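Local atomic coordinates of gram-negative insecticidal protein (Chromobacterium piscinae, PDB entry 6FBM), a protein that is insecticidal and, as a member of the MACPF and beta-tripod families, probably acts by forming pores in the membranes of target cells. Residues A[344-349]-A[371-376]; A[351-356]-A[434-439]; A[382-387]-A[410-415]; A[416-421]-A[438-443]. One frame throughout, in Å; residues are numbered along the deposited sequence.

Contact 1 (A[344-349]-A[371-376]); sequences FNPSTS and APIFKD
Pro-346 lays one end of its ring against the CG2 methyl of Ile-373, CG to CG2 3.5 Å, and the two side chains run antiparallel alongside one another. Its CB meets the same methyl and also approaches the carbonyl O of Ala-371 (3.6 Å), while the Ala-371 CB sits a little farther from the proline CG. The beta-branched isoleucine reaches three successive residues, Pro-346 to Thr-348. With chi1 at 57°, CG1 lies between its backbone N and carbonyl carbon, and CG2 is turned to Pro-346 and to the methyl CG2 of Thr-348, 3.8 Å from Ile-373 CG2. CD1 at the far end of the branch reaches Ser-347 O at 3.4 Å. Two small sheets meet here through side chains, no backbone bond joining the two segments: Pro-346 ends the middle strand of a three-stranded antiparallel sheet, whereas Ile-373 belongs to a four-stranded mixed one, in a region probably forming the beta-tripod part of the toxin. Proline suits this strand end, giving a compact apolar surface that Met-354 and Pro-324 also cover. Threonine is two-sided: its methyl joins the apolar cluster, and OG1 is hydrogen-bonded to OD2 of Asp-436.

Contact 2 (A[351-356]-A[434-439]); sequences GYKMVG and LPDYVC
Met-354 and Tyr-437 both carry CG anti to the backbone N (chi1 177° and -169°), which brings thioether chain and ring together: Met-354 CG lies 4.0 Å from Tyr-437 CD2. Beyond CG the methionine runs fully extended, and its CE methyl ends against Leu-434 CD1 at 3.7 Å. An unbranched, flexible side chain suits this reach, since it can follow both the ring and the leucine. The carbonyl O of Met-354 stands over one face of the tyrosine ring, while the phenol OH is hydrogen-bonded to Gly-419 O. On the other side of the backbone Lys-353 runs squarely across Val-438, its CB pressed to CG2 at 3.3 Å. A bend at chi2 then carries the ammonium toward Asp-436, but NZ stays 4.0 Å from OD1, too far for a salt bridge; OD2 is instead bonded to Thr-348 OG1. Two backbone bonds flank Met-354. Its N donates to Asp-436 O, bent at 142°, and its O accepts from Val-438 N at 2.9 Å, almost in line with the carbonyl. A bridging water donates to both Val-355 O and Val-438 O, satisfying two carbonyls that the bridge leaves aside. The two segments run parallel, and residues 434-437 form a type I turn closed by Tyr-437 N to Leu-434 O, with Pro-435 at the second position, where its fixed phi fits. This is a single beta bridge, by which an irregular loop docks on the short strand 352-354, outermost in this chain's mixed sheet.

Contact 3 (A[382-387]-A[410-415]); sequences VLKAPV and IPPQGY
Lys-384 lays its CB over one face of the Tyr-415 ring, a CH-pi contact at 3.9 Å from the centroid and 25° off the normal. The rest of the lysine, extended throughout, lies athwart the tyrosine and passes Pro-412, CD to CG 3.8 Å. Pro-412 is gripped from several sides: its CD packs on Ala-385 O (3.3 Å), and its CB meets Val-387 CG1 at 3.6 Å. The second methyl of that valine, CG2, touches CG2 of Ile-410. One backbone bond joins the two segments, Val-387 N to Ile-410 O at 2.8 Å, somewhat bent at the hydrogen.

Behind this layer a type II turn from Pro-412 to Tyr-415 sets ring and proline side by side; Gly-414 takes its third position, where phi is positive and a CB would clash with the preceding carbonyl. The tyrosine is further fixed by its OH bonded to Gly-381 O and by the edge-to-face ring of His-441. A water weakly joins Lys-384 NZ to Tyr-415 OH. The lysine therefore works mainly through its methylene chain, which covers aromatic and proline surface while the ammonium reaches water, a division that fits an exposed strand residue.

Contact 4 (A[416-421]-A[438-443]); sequences RALGDV and VCVHQS
Backbone bonding centres on Arg-416 and Val-440, an antiparallel hydrogen-bonded pair: Arg-416 N donates to Val-440 O at 2.8 Å, and Val-440 N returns a straighter bond to Arg-416 O at 2.9 Å. Two residues along from the pair a water stands between the segments, accepting from Leu-418 N and donating to Val-438 O.

Apolar contacts flank the pair. The Leu-418 side chain runs across that of Val-440, with CD1 3.8 Å from CG2, and Cys-439 SG faces Ala-417 CB.

Among the polar side chains, Arg-416 bends at chi2 (-77°) and comes to lie beside Gln-442, the two extending together with their planes 49° apart. Its long aliphatic stem suits arginine to this place, letting the guanidinium reach alongside the glutamine. The guanidinium NH2 and the amide NE2, 3.5 Å apart, are both donors, so this is contact without a bond; Gln-442 CB covers part of one guanidinium face. His-441 ND1 bonds Ser-443 OG in the ring plane, and that hydroxyl also pairs with Glu-118 in the MACPF-family part of the chain.

Strand 439-441 thus lies centrally, between 415-416 and 383-384, while Leu-418 packs on strands 445-447 and 506-508.

How the contacts relate
Contact 2 touches each of the others. Its centre is 6 Å from that of contact 1, to which strands 352-354 and 373-376 join it as sheet neighbours through Lys-353 N and Phe-374 O, 2.6 Å apart. It shares Val-438, Cys-439 and a bridging water with contact 4, about 9 Å away between centres, and meets contact 3, centres 11 Å apart, at Lys-384 O and Cys-439 N. Contacts 3 and 4, centres 7 Å apart, both draw on one small three-stranded sheet, where Val-382 O also pairs with His-441 N. Contacts 1 and 3 lie farthest apart, about 16 Å between centres, yet touch through Asp-376 and Val-382. All four lie in the Vps62-like part of the chain.

Contact 1 (A[344-349]-A[371-376])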
loop_
_atom_site.group_PDB
_atom_site.type_symbol
_atom_site.label_atom_id
_atom_site.label_comp_id
_atom_site.label_asym_id
_atom_site.label_seq_id
_atom_site.Cartn_x
_atom_site.Cartn_y
_atom_site.Cartn_z
ATOM N N PHE A 344 -53.326 26.258 54.391
ATOM C CA PHE A 344 -51.952 25.982 54.744
ATOM C C PHE A 344 -51.211 25.472 53.509
ATOM O O PHE A 344 -51.725 24.613 52.795
ATOM C CB PHE A 344 -51.883 24.955 55.903
ATOM C CG PHE A 344 -52.459 25.450 57.201
ATOM C CD1 PHE A 344 -53.844 25.533 57.395
ATOM C CD2 PHE A 344 -51.631 25.810 58.240
ATOM C CE1 PHE A 344 -54.372 25.994 58.573
ATOM C CE2 PHE A 344 -52.152 26.260 59.451
ATOM C CZ PHE A 344 -53.530 26.356 59.620
ATOM N N ASN A 345 -50.028 26.032 53.273
ATOM C CA ASN A 345 -49.089 25.536 52.292
ATOM C C ASN A 345 -48.099 24.573 52.933
ATOM O O ASN A 345 -47.673 24.797 54.055
ATOM C CB ASN A 345 -48.278 26.677 51.693
ATOM C CG ASN A 345 -49.111 27.626 50.900
ATOM O OD1 ASN A 345 -50.212 27.307 50.490
ATOM N ND2 ASN A 345 -48.589 28.803 50.693
ATOM N N PRO A 346 -47.714 23.518 52.197
ATOM C CA PRO A 346 -46.614 22.685 52.631
ATOM C C PRO A 346 -45.300 23.339 52.253
ATOM O O PRO A 346 -45.209 23.965 51.202
ATOM C CB PRO A 346 -46.808 21.405 51.830
ATOM C CG PRO A 346 -47.446 21.855 50.564
ATOM C CD PRO A 346 -48.245 23.086 50.891
ATOM N N SER A 347 -44.308 23.229 53.122
ATOM C CA SER A 347 -42.990 23.759 52.821
ATOM C C SER A 347 -42.319 22.807 51.897
ATOM O O SER A 347 -42.395 21.600 52.099
ATOM C CB SER A 347 -42.150 23.984 54.086
ATOM O OG SER A 347 -42.634 25.101 54.806
ATOM N N THR A 348 -41.655 23.366 50.892
ATOM C CA THR A 348 -41.007 22.596 49.846
ATOM C C THR A 348 -39.518 22.862 49.781
ATOM O O THR A 348 -39.068 23.985 50.037
ATOM C CB THR A 348 -41.634 22.913 48.454
ATOM O OG1 THR A 348 -41.634 24.318 48.207
ATOM C CG2 THR A 348 -43.054 22.394 48.375
ATOM N N SER A 349 -38.763 21.830 49.397
ATOM C CA SER A 349 -37.307 21.926 49.201
ATOM C C SER A 349 -36.821 20.678 48.462
ATOM O O SER A 349 -37.590 19.723 48.282
ATOM C CB SER A 349 -36.599 22.011 50.558
ATOM O OG SER A 349 -36.889 20.834 51.320
ATOM N N ALA A 371 -50.862 18.419 53.366
ATOM C CA ALA A 371 -50.933 18.376 51.920
ATOM C C ALA A 371 -49.635 17.764 51.440
ATOM O O ALA A 371 -48.574 18.273 51.737
ATOM C CB ALA A 371 -51.091 19.769 51.338
ATOM N N PRO A 372 -49.716 16.672 50.666
ATOM C CA PRO A 372 -48.486 16.069 50.207
ATOM C C PRO A 372 -47.720 16.949 49.185
ATOM O O PRO A 372 -48.298 17.825 48.515
ATOM C CB PRO A 372 -48.963 14.772 49.582
ATOM C CG PRO A 372 -50.338 15.036 49.121
ATOM C CD PRO A 372 -50.916 16.063 50.035
ATOM N N ILE A 373 -46.420 16.716 49.125
ATOM C CA ILE A 373 -45.545 17.289 48.119
ATOM C C ILE A 373 -44.873 16.162 47.355
ATOM O O ILE A 373 -44.717 15.065 47.867
ATOM C CB ILE A 373 -44.526 18.297 48.713
ATOM C CG1 ILE A 373 -43.654 17.667 49.802
ATOM C CG2 ILE A 373 -45.289 19.490 49.263
ATOM C CD1 ILE A 373 -42.658 18.616 50.428
ATOM N N PHE A 374 -44.565 16.426 46.095
ATOM C CA PHE A 374 -44.114 15.395 45.164
ATOM C C PHE A 374 -42.861 15.853 44.451
ATOM O O PHE A 374 -42.687 17.035 44.182
ATOM C CB PHE A 374 -45.196 15.084 44.153
ATOM C CG PHE A 374 -46.465 14.580 44.765
ATOM C CD1 PHE A 374 -46.633 13.233 45.004
ATOM C CD2 PHE A 374 -47.484 15.431 45.076
ATOM C CE1 PHE A 374 -47.812 12.753 45.556
ATOM C CE2 PHE A 374 -48.672 14.956 45.628
ATOM C CZ PHE A 374 -48.844 13.606 45.854
ATOM N N LYS A 375 -41.977 14.906 44.185
ATOM C CA LYS A 375 -40.729 15.172 43.506
ATOM C C LYS A 375 -40.643 14.334 42.231
ATOM O O LYS A 375 -40.938 13.144 42.241
ATOM C CB LYS A 375 -39.556 14.863 44.426
ATOM C CG LYS A 375 -38.211 14.951 43.730
ATOM C CD LYS A 375 -37.057 14.940 44.725
ATOM C CE LYS A 375 -35.715 14.950 44.005
ATOM N NZ LYS A 375 -34.666 15.548 44.876
ATOM N N ASP A 376 -40.224 14.980 41.149
ATOM C CA ASP A 376 -39.989 14.325 39.881
ATOM C C ASP A 376 -38.629 13.616 39.944
ATOM O O ASP A 376 -37.621 14.151 39.509
ATOM C CB ASP A 376 -40.052 15.372 38.757
ATOM C CG ASP A 376 -40.196 14.748 37.366
ATOM O OD1 ASP A 376 -39.966 13.521 37.216
ATOM O OD2 ASP A 376 -40.564 15.494 36.430
#

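Contact 2 (A[351-356]-A[434-439])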
loop_
_atom_site.group_PDB
_atom_site.type_symbol
_atom_site.label_atom_id
_atom_site.label_comp_id
_atom_site.label_asym_id
_atom_site.label_seq_id
_atom_site.Cartn_x
_atom_site.Cartn_y
_atom_site.Cartn_z
ATOM N N GLY A 351 -36.221 19.876 45.425
ATOM C CA GLY A 351 -36.977 19.459 44.261
ATOM C C GLY A 351 -38.355 18.841 44.516
ATOM O O GLY A 351 -39.002 18.338 43.571
ATOM N N TYR A 352 -38.838 18.894 45.766
ATOM C CA TYR A 352 -40.210 18.505 46.059
ATOM C C TYR A 352 -41.113 19.689 45.757
ATOM O O TYR A 352 -40.723 20.835 45.941
ATOM C CB TYR A 352 -40.376 18.101 47.504
ATOM C CG TYR A 352 -39.917 16.701 47.812
ATOM C CD1 TYR A 352 -38.586 16.443 48.174
ATOM C CD2 TYR A 352 -40.814 15.652 47.785
ATOM C CE1 TYR A 352 -38.164 15.173 48.471
ATOM C CE2 TYR A 352 -40.407 14.376 48.088
ATOM C CZ TYR A 352 -39.073 14.130 48.424
ATOM O OH TYR A 352 -38.680 12.842 48.722
ATOM N N LYS A 353 -42.325 19.400 45.293
ATOM C CA LYS A 353 -43.211 20.437 44.765
ATOM C C LYS A 353 -44.613 20.373 45.374
ATOM O O LYS A 353 -45.127 19.301 45.662
ATOM C CB LYS A 353 -43.299 20.325 43.249
ATOM C CG LYS A 353 -41.956 20.290 42.527
ATOM C CD LYS A 353 -41.170 21.608 42.637
ATOM C CE LYS A 353 -39.770 21.470 42.061
ATOM N NZ LYS A 353 -39.205 22.810 41.754
ATOM N N MET A 354 -45.201 21.548 45.551
ATOM C CA MET A 354 -46.568 21.719 46.026
ATOM C C MET A 354 -47.533 21.468 44.908
ATOM O O MET A 354 -47.283 21.908 43.773
ATOM C CB MET A 354 -46.769 23.150 46.537
ATOM C CG MET A 354 -48.176 23.495 47.005
ATOM S SD MET A 354 -48.152 25.178 47.584
ATOM C CE MET A 354 -49.919 25.446 47.798
ATOM N N VAL A 355 -48.635 20.779 45.231
ATOM C CA VAL A 355 -49.738 20.586 44.276
ATOM C C VAL A 355 -51.075 21.206 44.704
ATOM O O VAL A 355 -52.010 21.288 43.890
ATOM C CB VAL A 355 -49.943 19.106 43.965
ATOM C CG1 VAL A 355 -48.705 18.577 43.265
ATOM C CG2 VAL A 355 -50.253 18.301 45.216
ATOM N N GLY A 356 -51.166 21.659 45.963
ATOM C CA GLY A 356 -52.405 22.214 46.496
ATOM C C GLY A 356 -52.259 22.687 47.915
ATOM O O GLY A 356 -51.269 22.367 48.574
ATOM N N LEU A 434 -46.245 31.123 44.374
ATOM C CA LEU A 434 -45.849 29.822 44.868
ATOM C C LEU A 434 -44.879 29.273 43.847
ATOM O O LEU A 434 -45.279 28.466 42.999
ATOM C CB LEU A 434 -47.054 28.909 44.972
ATOM C CG LEU A 434 -48.143 29.346 45.951
ATOM C CD1 LEU A 434 -49.386 28.473 45.754
ATOM C CD2 LEU A 434 -47.669 29.311 47.404
ATOM N N PRO A 435 -43.591 29.662 43.939
ATOM C CA PRO A 435 -42.619 29.206 42.939
ATOM C C PRO A 435 -42.548 27.692 42.785
ATOM O O PRO A 435 -42.234 27.224 41.713
ATOM C CB PRO A 435 -41.259 29.760 43.450
ATOM C CG PRO A 435 -41.602 30.791 44.473
ATOM C CD PRO A 435 -42.933 30.387 45.049
ATOM N N ASP A 436 -42.868 26.946 43.832
ATOM C CA ASP A 436 -42.742 25.498 43.822
ATOM C C ASP A 436 -44.076 24.787 43.639
ATOM O O ASP A 436 -44.171 23.582 43.845
ATOM C CB ASP A 436 -42.035 25.018 45.105
ATOM C CG ASP A 436 -40.594 25.543 45.256
ATOM O OD1 ASP A 436 -39.953 25.910 44.214
ATOM O OD2 ASP A 436 -40.109 25.540 46.408
ATOM N N TYR A 437 -45.116 25.507 43.215
ATOM C CA TYR A 437 -46.359 24.870 42.777
ATOM C C TYR A 437 -46.173 24.277 41.387
ATOM O O TYR A 437 -45.621 24.923 40.487
ATOM C CB TYR A 437 -47.529 25.854 42.750
ATOM C CG TYR A 437 -48.887 25.206 42.562
ATOM C CD1 TYR A 437 -49.350 24.883 41.303
ATOM C CD2 TYR A 437 -49.707 24.930 43.655
ATOM C CE1 TYR A 437 -50.596 24.282 41.125
ATOM C CE2 TYR A 437 -50.958 24.348 43.485
ATOM C CZ TYR A 437 -51.405 24.041 42.221
ATOM O OH TYR A 437 -52.637 23.463 42.050
ATOM N N VAL A 438 -46.675 23.051 41.221
ATOM C CA VAL A 438 -46.644 22.388 39.941
ATOM C C VAL A 438 -47.957 21.723 39.646
ATOM O O VAL A 438 -48.736 21.396 40.556
ATOM C CB VAL A 438 -45.514 21.325 39.854
ATOM C CG1 VAL A 438 -44.164 21.995 39.996
ATOM C CG2 VAL A 438 -45.692 20.231 40.908
ATOM N N CYS A 439 -48.175 21.527 38.352
ATOM C CA CYS A 439 -49.204 20.642 37.850
ATOM C C CYS A 439 -48.558 19.318 37.524
ATOM O O CYS A 439 -47.341 19.229 37.399
ATOM C CB CYS A 439 -49.837 21.253 36.608
ATOM S SG CYS A 439 -50.587 22.820 36.957
HETATM O O HOH W 1 -51.256 20.677 41.223
#

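Contact 3 (A[382-387]-A[410-415])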
loop_
_atom_site.group_PDB
_atom_site.type_symbol
_atom_site.label_atom_id
_atom_site.label_comp_id
_atom_site.label_asym_id
_atom_site.label_seq_id
_atom_site.Cartn_x
_atom_site.Cartn_y
_atom_site.Cartn_z
ATOM N N VAL A 382 -42.781 15.073 34.506
ATOM C CA VAL A 382 -44.173 14.805 34.954
ATOM C C VAL A 382 -44.779 15.898 35.828
ATOM O O VAL A 382 -46.007 16.011 35.925
ATOM C CB VAL A 382 -44.318 13.456 35.693
ATOM C CG1 VAL A 382 -44.029 12.299 34.760
ATOM C CG2 VAL A 382 -43.414 13.371 36.897
ATOM N N LEU A 383 -43.905 16.654 36.502
ATOM C CA LEU A 383 -44.276 17.868 37.190
ATOM C C LEU A 383 -43.802 19.007 36.343
ATOM O O LEU A 383 -42.653 19.026 35.903
ATOM C CB LEU A 383 -43.596 17.952 38.552
ATOM C CG LEU A 383 -43.907 16.801 39.521
ATOM C CD1 LEU A 383 -43.153 16.998 40.817
ATOM C CD2 LEU A 383 -45.408 16.662 39.761
ATOM N N LYS A 384 -44.684 19.972 36.126
ATOM C CA LYS A 384 -44.342 21.176 35.400
ATOM C C LYS A 384 -45.083 22.327 36.018
ATOM O O LYS A 384 -46.243 22.175 36.388
ATOM C CB LYS A 384 -44.746 21.022 33.936
ATOM C CG LYS A 384 -44.183 22.066 33.029
ATOM C CD LYS A 384 -44.452 21.777 31.580
ATOM C CE LYS A 384 -43.736 22.851 30.764
ATOM N NZ LYS A 384 -43.940 22.561 29.347
ATOM N N ALA A 385 -44.433 23.484 36.123
ATOM C CA ALA A 385 -45.097 24.693 36.652
ATOM C C ALA A 385 -46.364 25.055 35.866
ATOM O O ALA A 385 -46.463 24.780 34.658
ATOM C CB ALA A 385 -44.141 25.891 36.668
ATOM N N PRO A 386 -47.346 25.689 36.549
ATOM C CA PRO A 386 -48.518 26.202 35.850
ATOM C C PRO A 386 -48.164 27.337 34.934
ATOM O O PRO A 386 -47.174 28.006 35.161
ATOM C CB PRO A 386 -49.418 26.682 36.997
ATOM C CG PRO A 386 -48.517 26.981 38.125
ATOM C CD PRO A 386 -47.392 26.009 37.995
ATOM N N VAL A 387 -48.947 27.550 33.892
ATOM C CA VAL A 387 -48.725 28.708 33.001
ATOM C C VAL A 387 -49.297 29.984 33.570
ATOM O O VAL A 387 -48.951 31.073 33.163
ATOM C CB VAL A 387 -49.233 28.480 31.569
ATOM C CG1 VAL A 387 -48.526 27.251 30.991
ATOM C CG2 VAL A 387 -50.745 28.390 31.474
ATOM N N ILE A 410 -53.687 27.379 36.145
ATOM C CA ILE A 410 -53.900 27.083 34.750
ATOM C C ILE A 410 -52.743 26.165 34.357
ATOM O O ILE A 410 -51.587 26.606 34.351
ATOM C CB ILE A 410 -53.915 28.347 33.861
ATOM C CG1 ILE A 410 -54.960 29.345 34.339
ATOM C CG2 ILE A 410 -54.228 27.958 32.418
ATOM C CD1 ILE A 410 -54.783 30.736 33.760
ATOM N N PRO A 411 -53.039 24.891 34.062
ATOM C CA PRO A 411 -51.935 23.995 33.721
ATOM C C PRO A 411 -51.456 24.193 32.295
ATOM O O PRO A 411 -52.264 24.543 31.407
ATOM C CB PRO A 411 -52.544 22.597 33.863
ATOM C CG PRO A 411 -53.974 22.793 34.284
ATOM C CD PRO A 411 -54.336 24.208 33.968
ATOM N N PRO A 412 -50.152 23.942 32.040
ATOM C CA PRO A 412 -49.715 23.863 30.628
ATOM C C PRO A 412 -50.364 22.673 29.952
ATOM O O PRO A 412 -50.849 21.764 30.631
ATOM C CB PRO A 412 -48.217 23.661 30.723
ATOM C CG PRO A 412 -48.005 23.049 32.081
ATOM C CD PRO A 412 -49.071 23.578 32.980
ATOM N N GLN A 413 -50.366 22.704 28.622
ATOM C CA GLN A 413 -51.005 21.679 27.795
ATOM C C GLN A 413 -50.559 20.270 28.219
ATOM O O GLN A 413 -49.344 19.990 28.284
ATOM C CB GLN A 413 -50.682 21.879 26.290
ATOM C CG GLN A 413 -51.511 20.972 25.341
ATOM C CD GLN A 413 -53.014 21.333 25.329
ATOM O OE1 GLN A 413 -53.405 22.424 25.797
ATOM N NE2 GLN A 413 -53.852 20.412 24.854
ATOM N N GLY A 414 -51.553 19.425 28.526
ATOM C CA GLY A 414 -51.321 18.045 28.935
ATOM C C GLY A 414 -51.219 17.784 30.429
ATOM O O GLY A 414 -51.158 16.629 30.827
ATOM N N TYR A 415 -51.203 18.838 31.253
ATOM C CA TYR A 415 -51.085 18.688 32.707
ATOM C C TYR A 415 -52.385 19.064 33.447
ATOM O O TYR A 415 -53.328 19.561 32.855
ATOM C CB TYR A 415 -49.916 19.512 33.209
ATOM C CG TYR A 415 -48.599 19.110 32.636
ATOM C CD1 TYR A 415 -48.271 19.403 31.311
ATOM C CD2 TYR A 415 -47.641 18.434 33.420
ATOM C CE1 TYR A 415 -47.048 19.026 30.778
ATOM C CE2 TYR A 415 -46.407 18.057 32.888
ATOM C CZ TYR A 415 -46.122 18.351 31.576
ATOM O OH TYR A 415 -44.920 17.989 31.075
HETATM O O HOH W 2 -44.546 19.422 28.102
#

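Contact 4 (A[416-421]-A[438-443])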
loop_
_atom_site.group_PDB
_atom_site.type_symbol
_atom_site.label_atom_id
_atom_site.label_comp_id
_atom_site.label_asym_id
_atom_site.label_seq_id
_atom_site.Cartn_x
_atom_site.Cartn_y
_atom_site.Cartn_z
ATOM N N ARG A 416 -52.419 18.784 34.745
ATOM C CA ARG A 416 -53.596 19.033 35.576
ATOM C C ARG A 416 -53.175 19.553 36.929
ATOM O O ARG A 416 -52.130 19.171 37.439
ATOM C CB ARG A 416 -54.340 17.720 35.842
ATOM C CG ARG A 416 -54.797 16.972 34.617
ATOM C CD ARG A 416 -56.029 17.623 34.026
ATOM N NE ARG A 416 -56.441 16.835 32.878
ATOM C CZ ARG A 416 -55.921 16.899 31.657
ATOM N NH1 ARG A 416 -54.979 17.772 31.360
ATOM N NH2 ARG A 416 -56.373 16.068 30.731
ATOM N N ALA A 417 -54.008 20.403 37.518
ATOM C CA ALA A 417 -53.797 20.859 38.890
ATOM C C ALA A 417 -54.563 19.948 39.852
ATOM O O ALA A 417 -55.609 19.407 39.513
ATOM C CB ALA A 417 -54.237 22.300 39.037
ATOM N N LEU A 418 -53.995 19.747 41.035
ATOM C CA LEU A 418 -54.565 18.849 42.034
ATOM C C LEU A 418 -55.314 19.568 43.154
ATOM O O LEU A 418 -56.127 18.951 43.848
ATOM C CB LEU A 418 -53.481 17.981 42.636
ATOM C CG LEU A 418 -52.602 17.203 41.647
ATOM C CD1 LEU A 418 -51.764 16.170 42.402
ATOM C CD2 LEU A 418 -53.444 16.509 40.567
ATOM N N GLY A 419 -55.076 20.875 43.305
ATOM C CA GLY A 419 -55.773 21.658 44.298
ATOM C C GLY A 419 -55.710 23.142 44.068
ATOM O O GLY A 419 -54.734 23.647 43.531
ATOM N N ASP A 420 -56.752 23.840 44.517
ATOM C CA ASP A 420 -56.787 25.292 44.423
ATOM C C ASP A 420 -56.067 25.930 45.589
ATOM O O ASP A 420 -55.706 25.271 46.543
ATOM C CB ASP A 420 -58.227 25.786 44.322
ATOM C CG ASP A 420 -58.899 25.365 43.033
ATOM O OD1 ASP A 420 -58.208 25.121 42.031
ATOM O OD2 ASP A 420 -60.135 25.273 43.015
ATOM N N VAL A 421 -55.885 27.231 45.468
ATOM C CA VAL A 421 -55.188 28.049 46.439
ATOM C C VAL A 421 -56.057 29.242 46.772
ATOM O O VAL A 421 -56.481 29.979 45.874
ATOM C CB VAL A 421 -53.878 28.565 45.838
ATOM C CG1 VAL A 421 -53.201 29.531 46.785
ATOM C CG2 VAL A 421 -52.967 27.392 45.484
ATOM N N VAL A 438 -46.675 23.051 41.221
ATOM C CA VAL A 438 -46.644 22.388 39.941
ATOM C C VAL A 438 -47.957 21.723 39.646
ATOM O O VAL A 438 -48.736 21.396 40.556
ATOM C CB VAL A 438 -45.514 21.325 39.854
ATOM C CG1 VAL A 438 -44.164 21.995 39.996
ATOM C CG2 VAL A 438 -45.692 20.231 40.908
ATOM N N CYS A 439 -48.175 21.527 38.352
ATOM C CA CYS A 439 -49.204 20.642 37.850
ATOM C C CYS A 439 -48.558 19.318 37.524
ATOM O O CYS A 439 -47.341 19.229 37.399
ATOM C CB CYS A 439 -49.837 21.253 36.608
ATOM S SG CYS A 439 -50.587 22.820 36.957
ATOM N N VAL A 440 -49.396 18.307 37.365
ATOM C CA VAL A 440 -48.968 16.941 37.196
ATOM C C VAL A 440 -49.452 16.501 35.838
ATOM O O VAL A 440 -50.548 16.880 35.434
ATOM C CB VAL A 440 -49.576 16.058 38.307
ATOM C CG1 VAL A 440 -49.107 14.598 38.165
ATOM C CG2 VAL A 440 -49.156 16.604 39.670
ATOM N N HIS A 441 -48.637 15.734 35.119
ATOM C CA HIS A 441 -49.013 15.305 33.776
ATOM C C HIS A 441 -50.231 14.375 33.837
ATOM O O HIS A 441 -50.328 13.535 34.731
ATOM C CB HIS A 441 -47.847 14.628 33.021
ATOM C CG HIS A 441 -48.120 14.443 31.561
ATOM N ND1 HIS A 441 -48.472 13.227 31.021
ATOM C CD2 HIS A 441 -48.097 15.313 30.529
ATOM C CE1 HIS A 441 -48.677 13.359 29.720
ATOM N NE2 HIS A 441 -48.474 14.619 29.398
ATOM N N GLN A 442 -51.157 14.617 32.906
ATOM C CA GLN A 442 -52.352 13.811 32.599
ATOM C C GLN A 442 -52.202 12.304 32.858
ATOM O O GLN A 442 -53.025 11.686 33.529
ATOM C CB GLN A 442 -52.689 14.078 31.111
ATOM C CG GLN A 442 -53.682 13.160 30.393
ATOM C CD GLN A 442 -54.145 13.773 29.063
ATOM O OE1 GLN A 442 -53.404 14.553 28.426
ATOM N NE2 GLN A 442 -55.390 13.438 28.644
ATOM N N SER A 443 -51.130 11.738 32.314
ATOM C CA SER A 443 -50.826 10.326 32.410
ATOM C C SER A 443 -50.810 9.765 33.838
ATOM O O SER A 443 -51.148 8.595 34.043
ATOM C CB SER A 443 -49.479 10.059 31.742
ATOM O OG SER A 443 -48.458 10.872 32.312
HETATM O O HOH W 1 -51.256 20.677 41.223
#